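Local coordinates for protein cellulase (Xanthomonas axonopodis pv. citri, PDB 4W7W) that probably hydrolyses the beta-1,4-glucosidic bonds of cellulose, as a family 5 glycoside hydrolase, and binds glucan chains along a groove at the mouth of its barrel, at residues R197-Y201 and G202-A206; D228-Y231 and S232-P236; T269-P273 and V274-A278. All coordinates share one frame; numbering follows the deposited sequence. Where two conformers were deposited one is given.

The three contacts come in series along the chain, each in a loop that follows one strand of the closed, eight-stranded parallel (beta/alpha)8 barrel: contact 1 after strand 183-186, contact 2 after strand 219-226, contact 3 after strand 262-268. Contact 1 runs into helix 205-209 and contact 3 into helix 273-288, whereas contact 2 stays within the loop before helix 243-258. Contacts 1 and 2, their centres about 21 Å apart, do not touch; contacts 2 and 3, centres about 13 Å apart, meet where the carbonyl O of Pro-236 packs on Ala-270 and Asn-272. Contact 2 lines the bound glucose units; contact 1 comes near them through Tyr-201, and contact 3 lies farther out.

Contact 1: R197-Y201 and G202-A206; sequences RSTSY and GVSNA
Thr-199 and Gly-202 close a type I beta turn that reverses the chain just before helix 205-209, in the loop after barrel strand 183-186. The closing hydrogen bond runs from Gly-202 N to Thr-199 O over 3.2 Å. It is fairly straight at the hydrogen, 164°, yet the donor stands above the carbonyl plane. A CA-H...O contact joins the same two residues, Thr-199 CA lying 3.2 Å from Gly-202 O.

Close packing follows where the returning chain runs back beside the outgoing one. Ser-204 turns its CB toward the first arm, 3.2 Å from Ser-198 O. Two contacts are apolar: the methyl CG2 of Thr-199 comes alongside that same CB, and further back the aliphatic CG of Arg-197 rests against Ala-206 CB at 4.1 Å. The guanidinium of Arg-197 reaches Glu-257 in a salt bridge and so ties the start of this loop segment to helix 243-258.

The remaining polar link is through water. Ser-204 is the N-cap of helix 205-209: with chi1 65°, its OG sits between its own N and carbonyl carbon and bonds to Lys-207 N. One water bridges this hydroxyl to the other arm, 2.7 Å from Ser-204 OG and donating to Arg-197 O at 2.8 Å.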
# COMPACT_ATOMS: atom_id res chain seq x y z
N ARG A 197 2.28 -18.27 -1.92
CA ARG A 197 2.93 -19.54 -1.70
C ARG A 197 3.19 -20.29 -3.01
O ARG A 197 3.69 -21.42 -2.98
CB ARG A 197 2.13 -20.40 -0.72
CG ARG A 197 1.84 -19.68 0.59
CD ARG A 197 1.08 -20.51 1.62
NE ARG A 197 2.03 -21.33 2.32
CZ ARG A 197 2.13 -21.49 3.64
NH1 ARG A 197 3.06 -22.30 4.09
NH2 ARG A 197 1.33 -20.94 4.50
N SER A 198 2.92 -19.66 -4.14
CA SER A 198 3.01 -20.37 -5.42
C SER A 198 4.46 -20.64 -5.81
O SER A 198 5.29 -19.72 -5.83
CB SER A 198 2.40 -19.54 -6.53
OG SER A 198 2.58 -20.18 -7.79
N THR A 199 4.73 -21.89 -6.21
CA THR A 199 6.05 -22.27 -6.69
C THR A 199 6.02 -22.66 -8.16
O THR A 199 7.00 -23.19 -8.66
CB THR A 199 6.62 -23.43 -5.87
OG1 THR A 199 5.73 -24.55 -5.93
CG2 THR A 199 6.80 -23.03 -4.44
N SER A 200 4.92 -22.39 -8.86
CA SER A 200 4.81 -22.82 -10.26
C SER A 200 6.00 -22.38 -11.09
O SER A 200 6.56 -23.18 -11.84
CB SER A 200 3.54 -22.26 -10.88
OG SER A 200 2.43 -22.71 -10.15
N TYR A 201 6.37 -21.11 -10.95
CA TYR A 201 7.40 -20.49 -11.77
C TYR A 201 8.76 -20.40 -11.09
O TYR A 201 9.65 -19.74 -11.62
CB TYR A 201 6.94 -19.09 -12.25
CG TYR A 201 6.80 -18.94 -13.74
CD1 TYR A 201 7.90 -19.10 -14.57
CD2 TYR A 201 5.59 -18.61 -14.34
CE1 TYR A 201 7.80 -18.97 -15.95
CE2 TYR A 201 5.46 -18.48 -15.71
CZ TYR A 201 6.58 -18.66 -16.51
OH TYR A 201 6.53 -18.50 -17.88
N GLY A 202 8.94 -21.03 -9.93
CA GLY A 202 10.17 -20.95 -9.17
C GLY A 202 9.94 -20.69 -7.70
O GLY A 202 9.07 -21.30 -7.09
N VAL A 203 10.73 -19.79 -7.12
CA VAL A 203 10.68 -19.57 -5.68
C VAL A 203 9.48 -18.69 -5.32
O VAL A 203 9.22 -17.69 -5.98
CB VAL A 203 11.98 -18.94 -5.17
CG1 VAL A 203 11.91 -18.65 -3.67
CG2 VAL A 203 13.16 -19.84 -5.51
N SER A 204 8.73 -19.10 -4.30
CA SER A 204 7.58 -18.31 -3.84
C SER A 204 8.00 -17.11 -3.00
O SER A 204 9.10 -17.06 -2.43
CB SER A 204 6.64 -19.19 -3.01
OG SER A 204 7.31 -19.59 -1.82
N ASN A 205 7.09 -16.14 -2.90
CA ASN A 205 7.28 -15.07 -1.93
C ASN A 205 7.43 -15.61 -0.53
O ASN A 205 8.28 -15.15 0.24
CB ASN A 205 6.12 -14.09 -2.01
CG ASN A 205 6.27 -13.08 -3.13
OD1 ASN A 205 7.39 -12.63 -3.43
ND2 ASN A 205 5.15 -12.67 -3.72
N ALA A 206 6.62 -16.60 -0.18
CA ALA A 206 6.67 -17.21 1.13
C ALA A 206 8.07 -17.68 1.49
O ALA A 206 8.59 -17.36 2.55
CB ALA A 206 5.70 -18.38 1.17
O HOH W 1 5.80 -21.73 -1.10

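Contact 2: D228-Y231 and S232-P236; sequences DKDY and SGTKP. With BGC (beta-D-glucopyranose), chain C; BGC (beta-D-glucopyranose), chain B; GLC (alpha-D-glucopyranose), chain D.
The carboxylate of Asp-228 is the flat group round which the loop folds, its two oxygens meeting the backbone N-H groups of Gly-233, Thr-234 and Lys-235; Asp-228 also opens a type I beta turn that ends at Tyr-231, in the loop after barrel strand 219-226. The ring of Tyr-231 has Lys-229 O over one face, offset toward the rim, and sugar oxygens at its edge. There CE2 lies 3.3 Å from O6 of the alpha-glucose, and CD2, on the same edge, is near that atom too and, more distantly, O2 of the chain B beta-glucose. His-194 stacks with the ring from outside these segments.

Asp-228 OD1 accepts from Gly-233 N at 2.8 Å on its syn side. OD2 takes Lys-235 N at 3.0 Å on its anti side, 33° out of the carboxylate plane, and Thr-234 N in a weaker, bent bond. With chi1 at 59°, the carboxylate is brought toward the following chain, where these N-H groups gather round it. Such a cluster of donors would probably stabilise its negative charge.

Asp-230, Tyr-231 and the following Ser-232 belong to the glycan pocket, and the backbone here serves the ligand directly. Asp-230 O accepts from O2 of the chain B glucose at 2.8 Å, and Tyr-231 O from O6 of the chain C glucose at 3.0 Å. Ser-232 CB lies close to O4 of the chain B unit.

Behind the sugars, a water donates to Asp-228 OD2 and Asp-230 OD1, and Ser-232 OG donates to the syn side of Asp-230 OD1 at 2.6 Å.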
# COMPACT_ATOMS: atom_id res chain seq x y z
N ASP A 228 -11.57 -10.29 -8.92
CA ASP A 228 -11.89 -10.69 -10.28
C ASP A 228 -11.03 -11.90 -10.72
O ASP A 228 -10.21 -12.39 -9.95
CB ASP A 228 -11.85 -9.48 -11.25
CG ASP A 228 -10.51 -8.77 -11.31
OD1 ASP A 228 -9.67 -8.94 -10.40
OD2 ASP A 228 -10.34 -7.99 -12.28
N LYS A 229 -11.26 -12.41 -11.94
CA LYS A 229 -10.74 -13.72 -12.34
C LYS A 229 -9.23 -13.85 -12.23
O LYS A 229 -8.74 -14.92 -11.86
CB LYS A 229 -11.17 -14.08 -13.78
CG LYS A 229 -10.75 -15.48 -14.25
CD LYS A 229 -11.07 -15.72 -15.73
CE LYS A 229 -11.00 -17.19 -16.12
NZ LYS A 229 -9.63 -17.79 -15.96
N ASP A 230 -8.52 -12.77 -12.54
CA ASP A 230 -7.06 -12.78 -12.46
C ASP A 230 -6.50 -11.92 -11.33
O ASP A 230 -5.31 -11.64 -11.31
CB ASP A 230 -6.43 -12.38 -13.79
CG ASP A 230 -6.58 -10.91 -14.11
OD1 ASP A 230 -7.47 -10.26 -13.53
OD2 ASP A 230 -5.80 -10.42 -14.96
N TYR A 231 -7.37 -11.50 -10.42
CA TYR A 231 -6.95 -10.80 -9.20
C TYR A 231 -6.25 -9.48 -9.53
O TYR A 231 -5.42 -9.00 -8.76
CB TYR A 231 -6.06 -11.69 -8.31
CG TYR A 231 -6.51 -13.13 -8.27
CD1 TYR A 231 -7.64 -13.50 -7.57
CD2 TYR A 231 -5.82 -14.12 -8.97
CE1 TYR A 231 -8.07 -14.81 -7.57
CE2 TYR A 231 -6.24 -15.43 -8.96
CZ TYR A 231 -7.36 -15.78 -8.25
OH TYR A 231 -7.80 -17.10 -8.26
N SER A 232 -6.62 -8.87 -10.65
CA SER A 232 -6.03 -7.60 -11.09
C SER A 232 -6.84 -6.38 -10.71
O SER A 232 -6.34 -5.26 -10.78
CB SER A 232 -5.83 -7.60 -12.59
OG SER A 232 -7.07 -7.68 -13.26
N GLY A 233 -8.09 -6.59 -10.32
CA GLY A 233 -9.00 -5.47 -10.08
C GLY A 233 -9.33 -4.68 -11.34
O GLY A 233 -9.62 -3.48 -11.27
N THR A 234 -9.27 -5.33 -12.49
CA THR A 234 -9.55 -4.67 -13.75
C THR A 234 -11.04 -4.74 -14.13
O THR A 234 -11.52 -3.90 -14.90
CB THR A 234 -8.65 -5.22 -14.87
OG1 THR A 234 -8.79 -6.63 -14.95
CG2 THR A 234 -7.21 -4.89 -14.58
N LYS A 235 -11.75 -5.70 -13.54
CA LYS A 235 -13.18 -5.87 -13.78
C LYS A 235 -13.97 -5.75 -12.48
O LYS A 235 -13.50 -6.17 -11.42
CB LYS A 235 -13.45 -7.23 -14.41
CG LYS A 235 -12.79 -7.41 -15.77
CD LYS A 235 -13.38 -6.47 -16.82
CE LYS A 235 -12.42 -6.25 -17.98
NZ LYS A 235 -11.81 -7.52 -18.46
N PRO A 236 -15.21 -5.24 -12.56
CA PRO A 236 -16.04 -5.05 -11.38
C PRO A 236 -16.82 -6.31 -10.98
O PRO A 236 -18.03 -6.26 -10.77
CB PRO A 236 -17.01 -3.95 -11.84
CG PRO A 236 -17.21 -4.26 -13.27
CD PRO A 236 -15.84 -4.64 -13.76
C2 BGC C . -2.19 -5.41 -12.82
C3 BGC C . -1.85 -4.21 -11.95
C4 BGC C . -2.65 -4.22 -10.66
C5 BGC C . -2.51 -5.57 -9.97
C6 BGC C . -3.43 -5.69 -8.77
C1 BGC C . -2.02 -6.68 -12.00
O2 BGC C . -1.34 -5.49 -13.96
O3 BGC C . -2.13 -3.01 -12.68
O4 BGC C . -2.25 -3.14 -9.81
O5 BGC C . -2.88 -6.62 -10.86
O6 BGC C . -3.33 -6.99 -8.18
C2 BGC B . -1.90 -11.21 -11.26
C3 BGC B . -2.44 -9.79 -11.35
C4 BGC B . -1.76 -9.02 -12.49
C5 BGC B . -1.74 -9.79 -13.80
C6 BGC B . -0.90 -9.08 -14.86
C1 BGC B . -1.89 -11.88 -12.62
O2 BGC B . -2.67 -11.97 -10.32
O3 BGC B . -2.17 -9.17 -10.10
O4 BGC B . -2.42 -7.78 -12.78
O5 BGC B . -1.19 -11.10 -13.59
O6 BGC B . -1.08 -9.76 -16.12
C1 GLC D . -1.20 -16.87 -14.32
C2 GLC D . -0.38 -15.74 -14.92
C3 GLC D . -0.09 -14.70 -13.85
C4 GLC D . -1.42 -14.11 -13.39
C5 GLC D . -2.25 -15.25 -12.80
C6 GLC D . -3.64 -14.81 -12.33
O1 GLC D . -0.40 -17.52 -13.33
O2 GLC D . 0.83 -16.27 -15.49
O3 GLC D . 0.76 -13.70 -14.40
O4 GLC D . -1.18 -13.10 -12.42
O5 GLC D . -2.40 -16.32 -13.75
O6 GLC D . -4.24 -15.87 -11.58
O HOH W 2 -10.09 -9.43 -14.47

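Contact 3: T269-P273 and V274-A278; sequences TANNP and VCDKA
The start of helix 273-288 is capped here by Asn-272, the N-cap residue, at the end of the loop that follows barrel strand 262-268. Its side-chain OD1 accepts from Cys-275 N at 3.0 Å, a nearly straight bond at the hydrogen (163°) with the donor tilted 30° from the amide plane. A chi1 of 61° folds the amide back over the first turn, where ND2 also comes beside Cys-275 SG at 3.7 Å. The backbone carbonyl of Asn-272 takes Asp-276 N at 2.9 Å, almost head-on, and Pro-273 O receives Lys-277 N, so the helical bonding begins at once.

Cys-275 fills the inside of the bend. Its CB presses close to Ala-270 O, 3.0 Å away, its SG touches Ala-270 CB, and Thr-269 CB packs against its CB from the strand side.

Asp-276 OD1 draws in two waters. One, 2.7 Å from that oxygen, also donates to Ala-270 O and accepts from Thr-269 OG1; the second donates to both Asp-276 OD1 and Asn-271 OD1.

Beyond the two segments, Cys-275 forms a disulfide with Cys-238, and Lys-277 a salt bridge with Asp-241. Both partners precede helix 243-258, so the beginning of helix 273-288 is fastened to the loop joining strand 219-226 to helix 243-258.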
# COMPACT_ATOMS: atom_id res chain seq x y z
N THR A 269 -13.83 -4.12 -3.92
CA THR A 269 -14.98 -4.86 -4.43
C THR A 269 -15.93 -3.85 -5.06
O THR A 269 -15.99 -2.69 -4.63
CB THR A 269 -15.67 -5.64 -3.30
OG1 THR A 269 -16.03 -4.76 -2.23
CG2 THR A 269 -14.78 -6.73 -2.76
N ALA A 270 -16.66 -4.29 -6.07
CA ALA A 270 -17.61 -3.42 -6.75
C ALA A 270 -18.96 -3.42 -6.06
O ALA A 270 -19.22 -4.22 -5.16
CB ALA A 270 -17.75 -3.86 -8.19
N ASN A 271 -19.81 -2.51 -6.50
CA ASN A 271 -21.08 -2.31 -5.84
C ASN A 271 -22.19 -3.21 -6.35
O ASN A 271 -23.07 -2.78 -7.10
CB ASN A 271 -21.50 -0.84 -5.99
CG ASN A 271 -22.80 -0.53 -5.32
OD1 ASN A 271 -23.12 -1.11 -4.29
ND2 ASN A 271 -23.57 0.36 -5.90
N ASN A 272 -22.16 -4.47 -5.93
CA ASN A 272 -23.19 -5.45 -6.31
C ASN A 272 -23.31 -6.50 -5.21
O ASN A 272 -22.42 -6.61 -4.37
CB ASN A 272 -22.90 -6.06 -7.70
CG ASN A 272 -21.59 -6.81 -7.79
OD1 ASN A 272 -21.37 -7.82 -7.12
ND2 ASN A 272 -20.67 -6.29 -8.62
N PRO A 273 -24.40 -7.26 -5.21
CA PRO A 273 -24.66 -8.14 -4.07
C PRO A 273 -23.57 -9.18 -3.80
O PRO A 273 -23.19 -9.38 -2.65
CB PRO A 273 -25.99 -8.78 -4.43
CG PRO A 273 -26.71 -7.67 -5.15
CD PRO A 273 -25.64 -7.04 -5.99
N VAL A 274 -23.08 -9.84 -4.84
CA VAL A 274 -22.07 -10.88 -4.65
C VAL A 274 -20.80 -10.25 -4.07
O VAL A 274 -20.19 -10.78 -3.13
CB VAL A 274 -21.78 -11.62 -5.96
CG1 VAL A 274 -20.56 -12.51 -5.81
CG2 VAL A 274 -22.98 -12.46 -6.35
N CYS A 275 -20.40 -9.10 -4.63
CA CYS A 275 -19.23 -8.39 -4.11
C CYS A 275 -19.41 -7.92 -2.66
O CYS A 275 -18.46 -8.00 -1.88
CB CYS A 275 -18.89 -7.20 -4.97
SG CYS A 275 -17.99 -7.63 -6.47
N ASP A 276 -20.60 -7.40 -2.31
CA ASP A 276 -20.80 -6.95 -0.94
C ASP A 276 -20.66 -8.11 0.04
O ASP A 276 -20.10 -7.96 1.12
CB ASP A 276 -22.16 -6.28 -0.75
CG ASP A 276 -22.20 -4.80 -1.14
OD1 ASP A 276 -21.14 -4.21 -1.45
OD2 ASP A 276 -23.32 -4.24 -1.09
N LYS A 277 -21.19 -9.28 -0.32
CA LYS A 277 -21.02 -10.47 0.53
C LYS A 277 -19.55 -10.84 0.66
O LYS A 277 -19.07 -11.15 1.75
CB LYS A 277 -21.80 -11.67 -0.01
CG LYS A 277 -23.28 -11.61 0.23
CD LYS A 277 -23.93 -12.88 -0.27
CE LYS A 277 -23.71 -14.03 0.72
NZ LYS A 277 -24.58 -15.20 0.42
N ALA A 278 -18.84 -10.79 -0.45
CA ALA A 278 -17.41 -11.11 -0.42
C ALA A 278 -16.64 -10.13 0.43
O ALA A 278 -15.71 -10.50 1.13
CB ALA A 278 -16.86 -11.16 -1.82
O HOH W 3 -18.64 -4.35 -2.50
O HOH W 4 -21.31 -1.57 -2.21